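Local coordinates for putative uncharacterized protein (Pyrococcus abyssi virus 1, PDB 4HR1), which is of unknown function but forms a helical bundle of a bromodomain-like family, encoded by a virus that infects the archaeon Pyrococcus abyssi, at residues 43-47 / 87-92; 3-9 / 78-82. One frame throughout, in Å; residues are numbered along the deposited sequence.

Both contacts use helix 72-98, which pairs with helix 5-30 in interaction 2 and with helix 34-63 in interaction 1. Along the chain the segments come in the order 3-9, 43-47, 78-82, 87-92, so the two contacts interleave. Their centres lie about 16 Å apart; the nearest atoms come within about 5 Å but do not touch. The centre of interaction 1 is about 6 Å from the centre of the chain, that of interaction 2 about 12 Å, where the first helix begins. Antiparallel in one case and nearly parallel in the other, the two pairings make helix 72-98 a shared member that ties the three long helices into one up-and-down bundle.

Interaction 1. Residues 43-47 / 87-92; sequences LKERV and DIKEQI
Leu43 and Ile88, whose CA atoms mark the register at 7.1 Å, lie at the heart of an apolar layer between two antiparallel helices. Leu43 divides its two methyls between neighbouring targets one turn along from Ile88. Its CD1 meets Ile92 CD1 at 3.7 Å, the two side chains lying alongside one another but pointing opposite ways, while CD2 rests against Gln91 CB, also at 3.7 Å. Leu43 has CG beside its backbone N (chi1 -77°), which leaves the fork pointing across the gap with one prong for each partner. A turn further on, Val47 CG2 packs on Ile88 CG2 at 3.5 Å, branch against branch, at a slant. Ile88 thus has its CG2 methyl turned to Val47, and its CG1-CD1 arm is left for a different neighbour.

That neighbour is Arg46, and here the contact changes from purely apolar to mixed. The arginine chain bends at chi2 and chi3, which lays the guanidinium across the isoleucine: CD1 of Ile88 lies 4.2 Å from the guanidinium plane, over its centre, and Ile88 CG1 is 3.5 Å from Arg46 NH1. At the edge of the same group stands Asp87 CB. The carboxylate itself is not in contact, Asp87 OD2 being 5.2 Å from Arg46 NH1, so any attraction is probably a weaker, longer-range one than a salt bridge would give.

The axes of segments 43-47 and 87-92 approach to 10.7 Å, their N-to-C directions 164° apart; these segments lie on helices 34-63 and 72-98, paired as in a long antiparallel helical hairpin. Helix 5-30 closes the apolar side of this pair: Ile20 touches Val47, Leu16 reaches Ile88, and Ala19 lies against Ile92.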
loop_
_atom_site.group_PDB
_atom_site.type_symbol
_atom_site.label_atom_id
_atom_site.label_comp_id
_atom_site.label_asym_id
_atom_site.label_seq_id
_atom_site.Cartn_x
_atom_site.Cartn_y
_atom_site.Cartn_z
ATOM N N LEU A 43 -4.175 -3.961 14.111
ATOM C CA LEU A 43 -2.919 -4.001 13.353
ATOM C C LEU A 43 -2.916 -3.080 12.153
ATOM O O LEU A 43 -1.939 -2.349 11.967
ATOM C CB LEU A 43 -2.517 -5.426 12.974
ATOM C CG LEU A 43 -1.916 -6.238 14.128
ATOM C CD1 LEU A 43 -2.210 -7.712 13.973
ATOM C CD2 LEU A 43 -0.425 -5.986 14.268
ATOM N N LYS A 44 -4.018 -3.069 11.367
ATOM C CA LYS A 44 -4.167 -2.174 10.208
ATOM C C LYS A 44 -4.003 -0.696 10.638
ATOM O O LYS A 44 -3.248 0.049 9.997
ATOM C CB LYS A 44 -5.513 -2.409 9.498
ATOM C CG LYS A 44 -5.717 -1.566 8.240
ATOM C CD LYS A 44 -7.174 -1.607 7.775
ATOM C CE LYS A 44 -7.570 -0.397 6.955
ATOM N NZ LYS A 44 -7.746 0.824 7.793
ATOM N N GLU A 45 -4.653 -0.307 11.767
ATOM C CA GLU A 45 -4.537 1.046 12.306
ATOM C C GLU A 45 -3.114 1.398 12.689
ATOM O O GLU A 45 -2.666 2.491 12.346
ATOM C CB GLU A 45 -5.526 1.300 13.463
ATOM C CG GLU A 45 -6.849 1.895 13.004
ATOM C CD GLU A 45 -6.704 3.056 12.037
ATOM O OE1 GLU A 45 -7.048 2.872 10.847
ATOM O OE2 GLU A 45 -6.128 4.095 12.438
ATOM N N ARG A 46 -2.374 0.449 13.330
ATOM C CA ARG A 46 -0.949 0.622 13.678
ATOM C C ARG A 46 -0.117 0.881 12.414
ATOM O O ARG A 46 0.790 1.723 12.441
ATOM C CB ARG A 46 -0.407 -0.606 14.430
ATOM C CG ARG A 46 -0.454 -0.496 15.953
ATOM C CD ARG A 46 0.925 -0.261 16.563
ATOM N NE ARG A 46 1.787 -1.450 16.512
ATOM C CZ ARG A 46 3.091 -1.444 16.787
ATOM N NH1 ARG A 46 3.796 -2.564 16.708
ATOM N NH2 ARG A 46 3.697 -0.318 17.142
ATOM N N VAL A 47 -0.472 0.214 11.285
ATOM C CA VAL A 47 0.233 0.407 10.007
ATOM C C VAL A 47 -0.022 1.817 9.455
ATOM O O VAL A 47 0.944 2.505 9.070
ATOM C CB VAL A 47 -0.048 -0.704 8.951
ATOM C CG1 VAL A 47 0.751 -0.480 7.669
ATOM C CG2 VAL A 47 0.235 -2.085 9.520
ATOM N N ASP A 87 8.224 -4.696 13.947
ATOM C CA ASP A 87 7.437 -5.265 15.049
ATOM C C ASP A 87 6.035 -5.598 14.557
ATOM O O ASP A 87 5.478 -6.622 14.962
ATOM C CB ASP A 87 7.348 -4.297 16.245
ATOM C CG ASP A 87 8.681 -3.952 16.901
ATOM O OD1 ASP A 87 9.405 -4.885 17.301
ATOM O OD2 ASP A 87 8.955 -2.747 17.093
ATOM N N ILE A 88 5.473 -4.754 13.647
ATOM C CA ILE A 88 4.141 -4.983 13.074
ATOM C C ILE A 88 4.153 -6.294 12.272
ATOM O O ILE A 88 3.285 -7.149 12.492
ATOM C CB ILE A 88 3.582 -3.752 12.295
ATOM C CG1 ILE A 88 3.383 -2.529 13.262
ATOM C CG2 ILE A 88 2.252 -4.101 11.620
ATOM C CD1 ILE A 88 3.441 -1.135 12.592
ATOM N N LYS A 89 5.215 -6.493 11.455
ATOM C CA LYS A 89 5.408 -7.709 10.671
ATOM C C LYS A 89 5.364 -8.942 11.584
ATOM O O LYS A 89 4.614 -9.874 11.304
ATOM C CB LYS A 89 6.699 -7.623 9.840
ATOM C CG LYS A 89 6.867 -8.752 8.831
ATOM C CD LYS A 89 7.912 -8.420 7.778
ATOM C CE LYS A 89 7.916 -9.464 6.678
ATOM N NZ LYS A 89 8.754 -9.061 5.512
ATOM N N GLU A 90 6.094 -8.885 12.719
ATOM C CA GLU A 90 6.169 -9.941 13.727
ATOM C C GLU A 90 4.780 -10.270 14.250
ATOM O O GLU A 90 4.394 -11.437 14.269
ATOM C CB GLU A 90 7.104 -9.489 14.872
ATOM C CG GLU A 90 7.716 -10.601 15.707
ATOM C CD GLU A 90 6.998 -11.003 16.983
ATOM O OE1 GLU A 90 7.598 -11.771 17.769
ATOM O OE2 GLU A 90 5.847 -10.563 17.203
ATOM N N GLN A 91 4.005 -9.235 14.626
ATOM C CA GLN A 91 2.645 -9.403 15.145
ATOM C C GLN A 91 1.671 -9.925 14.078
ATOM O O GLN A 91 0.705 -10.616 14.421
ATOM C CB GLN A 91 2.129 -8.110 15.782
ATOM C CG GLN A 91 2.903 -7.615 17.001
ATOM C CD GLN A 91 2.215 -6.419 17.619
ATOM O OE1 GLN A 91 1.511 -6.529 18.633
ATOM N NE2 GLN A 91 2.363 -5.253 17.001
ATOM N N ILE A 92 1.931 -9.618 12.790
ATOM C CA ILE A 92 1.136 -10.111 11.657
ATOM C C ILE A 92 1.308 -11.648 11.532
ATOM O O ILE A 92 0.298 -12.371 11.487
ATOM C CB ILE A 92 1.494 -9.352 10.332
ATOM C CG1 ILE A 92 0.973 -7.872 10.299
ATOM C CG2 ILE A 92 1.106 -10.132 9.066
ATOM C CD1 ILE A 92 -0.501 -7.643 10.636
#

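Interaction 2. Residues 3-9 / 78-82; sequences FNGAQTV and IQKAL
Asn4 O takes two bonds from Thr8, the residue whose methyl meets Leu82 across the contact. One is the backbone bond from Thr8 N, the i to i+4 bond of the first alpha-helical turn; the other comes from Thr8 OG1, 2.6 Å from Asn4 O and 50° above the carbonyl plane. With OG1 held there, beside the backbone N, Thr8 CG2 falls anti to that N and faces Leu82 CD2 at 3.9 Å. Asn4 is also the N-cap of helix 5-30: its OD1 accepts from Gln7 N at 3.0 Å, in the carbonyl plane, and so satisfies one of the first-turn amides.

Just ahead of the cap, Phe3 reaches over to helix 72-98. One ring face lies over Gly5 CA, offset toward the rim, while the far edge works across the gap. Ile78 CG2 comes to that edge in the ring plane, 3.6 Å from Phe3 CZ, and Leu82 CD1 lies near the plane at 3.7 Å from Phe3 CE2. Gln79 bends at chi2 (-60°), which brings its OE1 to 3.6 Å from Phe3 CE2.

Further along helix 5-30, Val9 CG1 touches Leu82 CD2 at 3.9 Å and sits a little further from Ile78 CG2; it meets both side chains at about a right angle. Trp56 of helix 34-63 packs on Ile78, and an aromatic side chain of another protein chain in the assembly packs on Ala6. The axes of segments 5-9 and 78-82 run nearly parallel, 16° apart, as expected for the first and third helices of an up-and-down helical bundle, here joined beside a capped helix N-terminus.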
loop_
_atom_site.group_PDB
_atom_site.type_symbol
_atom_site.label_atom_id
_atom_site.label_comp_id
_atom_site.label_asym_id
_atom_site.label_seq_id
_atom_site.Cartn_x
_atom_site.Cartn_y
_atom_site.Cartn_z
ATOM N N PHE A 3 21.422 3.471 2.045
ATOM C CA PHE A 3 20.155 2.808 1.708
ATOM C C PHE A 3 19.189 3.759 0.964
ATOM O O PHE A 3 19.359 4.986 1.049
ATOM C CB PHE A 3 19.509 2.193 2.981
ATOM C CG PHE A 3 18.611 3.058 3.847
ATOM C CD1 PHE A 3 18.934 4.387 4.113
ATOM C CD2 PHE A 3 17.493 2.519 4.470
ATOM C CE1 PHE A 3 18.093 5.185 4.895
ATOM C CE2 PHE A 3 16.668 3.311 5.274
ATOM C CZ PHE A 3 16.976 4.636 5.485
ATOM N N ASN A 4 18.194 3.200 0.228
ATOM C CA ASN A 4 17.187 4.017 -0.450
ATOM C C ASN A 4 15.992 4.131 0.499
ATOM O O ASN A 4 15.124 3.249 0.520
ATOM C CB ASN A 4 16.782 3.420 -1.791
ATOM C CG ASN A 4 15.934 4.368 -2.604
ATOM O OD1 ASN A 4 14.749 4.608 -2.317
ATOM N ND2 ASN A 4 16.541 4.958 -3.625
ATOM N N GLY A 5 15.990 5.205 1.286
ATOM C CA GLY A 5 14.990 5.490 2.313
ATOM C C GLY A 5 13.538 5.298 1.924
ATOM O O GLY A 5 12.819 4.536 2.589
ATOM N N ALA A 6 13.100 6.001 0.842
ATOM C CA ALA A 6 11.713 5.975 0.343
ATOM C C ALA A 6 11.286 4.588 -0.118
ATOM O O ALA A 6 10.301 4.058 0.408
ATOM C CB ALA A 6 11.505 7.015 -0.759
ATOM N N GLN A 7 12.074 3.951 -1.008
ATOM C CA GLN A 7 11.761 2.581 -1.455
ATOM C C GLN A 7 11.620 1.602 -0.280
ATOM O O GLN A 7 10.632 0.862 -0.216
ATOM C CB GLN A 7 12.798 2.080 -2.451
ATOM C CG GLN A 7 12.418 0.787 -3.142
ATOM C CD GLN A 7 13.653 0.006 -3.439
ATOM O OE1 GLN A 7 14.357 0.281 -4.413
ATOM N NE2 GLN A 7 13.984 -0.926 -2.548
ATOM N N THR A 8 12.574 1.662 0.675
ATOM C CA THR A 8 12.610 0.798 1.855
ATOM C C THR A 8 11.316 0.865 2.650
ATOM O O THR A 8 10.683 -0.174 2.860
ATOM C CB THR A 8 13.895 1.024 2.690
ATOM O OG1 THR A 8 15.042 0.989 1.834
ATOM C CG2 THR A 8 14.052 0.003 3.797
ATOM N N VAL A 9 10.903 2.075 3.055
ATOM C CA VAL A 9 9.663 2.261 3.831
ATOM C C VAL A 9 8.407 1.852 3.045
ATOM O O VAL A 9 7.540 1.178 3.596
ATOM C CB VAL A 9 9.554 3.646 4.538
ATOM C CG1 VAL A 9 10.824 3.957 5.333
ATOM C CG2 VAL A 9 9.261 4.766 3.549
ATOM N N ILE A 78 13.463 7.819 10.451
ATOM C CA ILE A 78 13.178 6.784 9.446
ATOM C C ILE A 78 13.518 5.384 10.052
ATOM O O ILE A 78 12.705 4.454 9.956
ATOM C CB ILE A 78 13.970 7.033 8.125
ATOM C CG1 ILE A 78 13.391 8.197 7.307
ATOM C CG2 ILE A 78 14.078 5.752 7.275
ATOM C CD1 ILE A 78 11.931 7.985 6.749
ATOM N N GLN A 79 14.722 5.270 10.692
ATOM C CA GLN A 79 15.198 4.057 11.338
ATOM C C GLN A 79 14.294 3.608 12.458
ATOM O O GLN A 79 14.069 2.411 12.601
ATOM C CB GLN A 79 16.653 4.205 11.813
ATOM C CG GLN A 79 17.690 4.167 10.682
ATOM C CD GLN A 79 17.719 2.895 9.841
ATOM O OE1 GLN A 79 17.902 2.942 8.618
ATOM N NE2 GLN A 79 17.573 1.724 10.463
ATOM N N LYS A 80 13.743 4.549 13.230
ATOM C CA LYS A 80 12.828 4.223 14.328
ATOM C C LYS A 80 11.478 3.774 13.783
ATOM O O LYS A 80 10.820 2.939 14.399
ATOM C CB LYS A 80 12.667 5.413 15.287
ATOM C CG LYS A 80 13.809 5.538 16.295
ATOM C CD LYS A 80 14.123 6.987 16.690
ATOM C CE LYS A 80 13.148 7.605 17.672
ATOM N NZ LYS A 80 12.009 8.292 16.989
ATOM N N ALA A 81 11.070 4.318 12.618
ATOM C CA ALA A 81 9.830 3.927 11.953
ATOM C C ALA A 81 10.002 2.511 11.376
ATOM O O ALA A 81 9.138 1.654 11.609
ATOM C CB ALA A 81 9.481 4.920 10.853
ATOM N N LEU A 82 11.172 2.245 10.715
ATOM C CA LEU A 82 11.548 0.934 10.171
ATOM C C LEU A 82 11.448 -0.168 11.211
ATOM O O LEU A 82 11.014 -1.280 10.903
ATOM C CB LEU A 82 12.946 0.962 9.559
ATOM C CG LEU A 82 13.038 1.576 8.162
ATOM C CD1 LEU A 82 14.478 1.712 7.736
ATOM C CD2 LEU A 82 12.262 0.749 7.126
#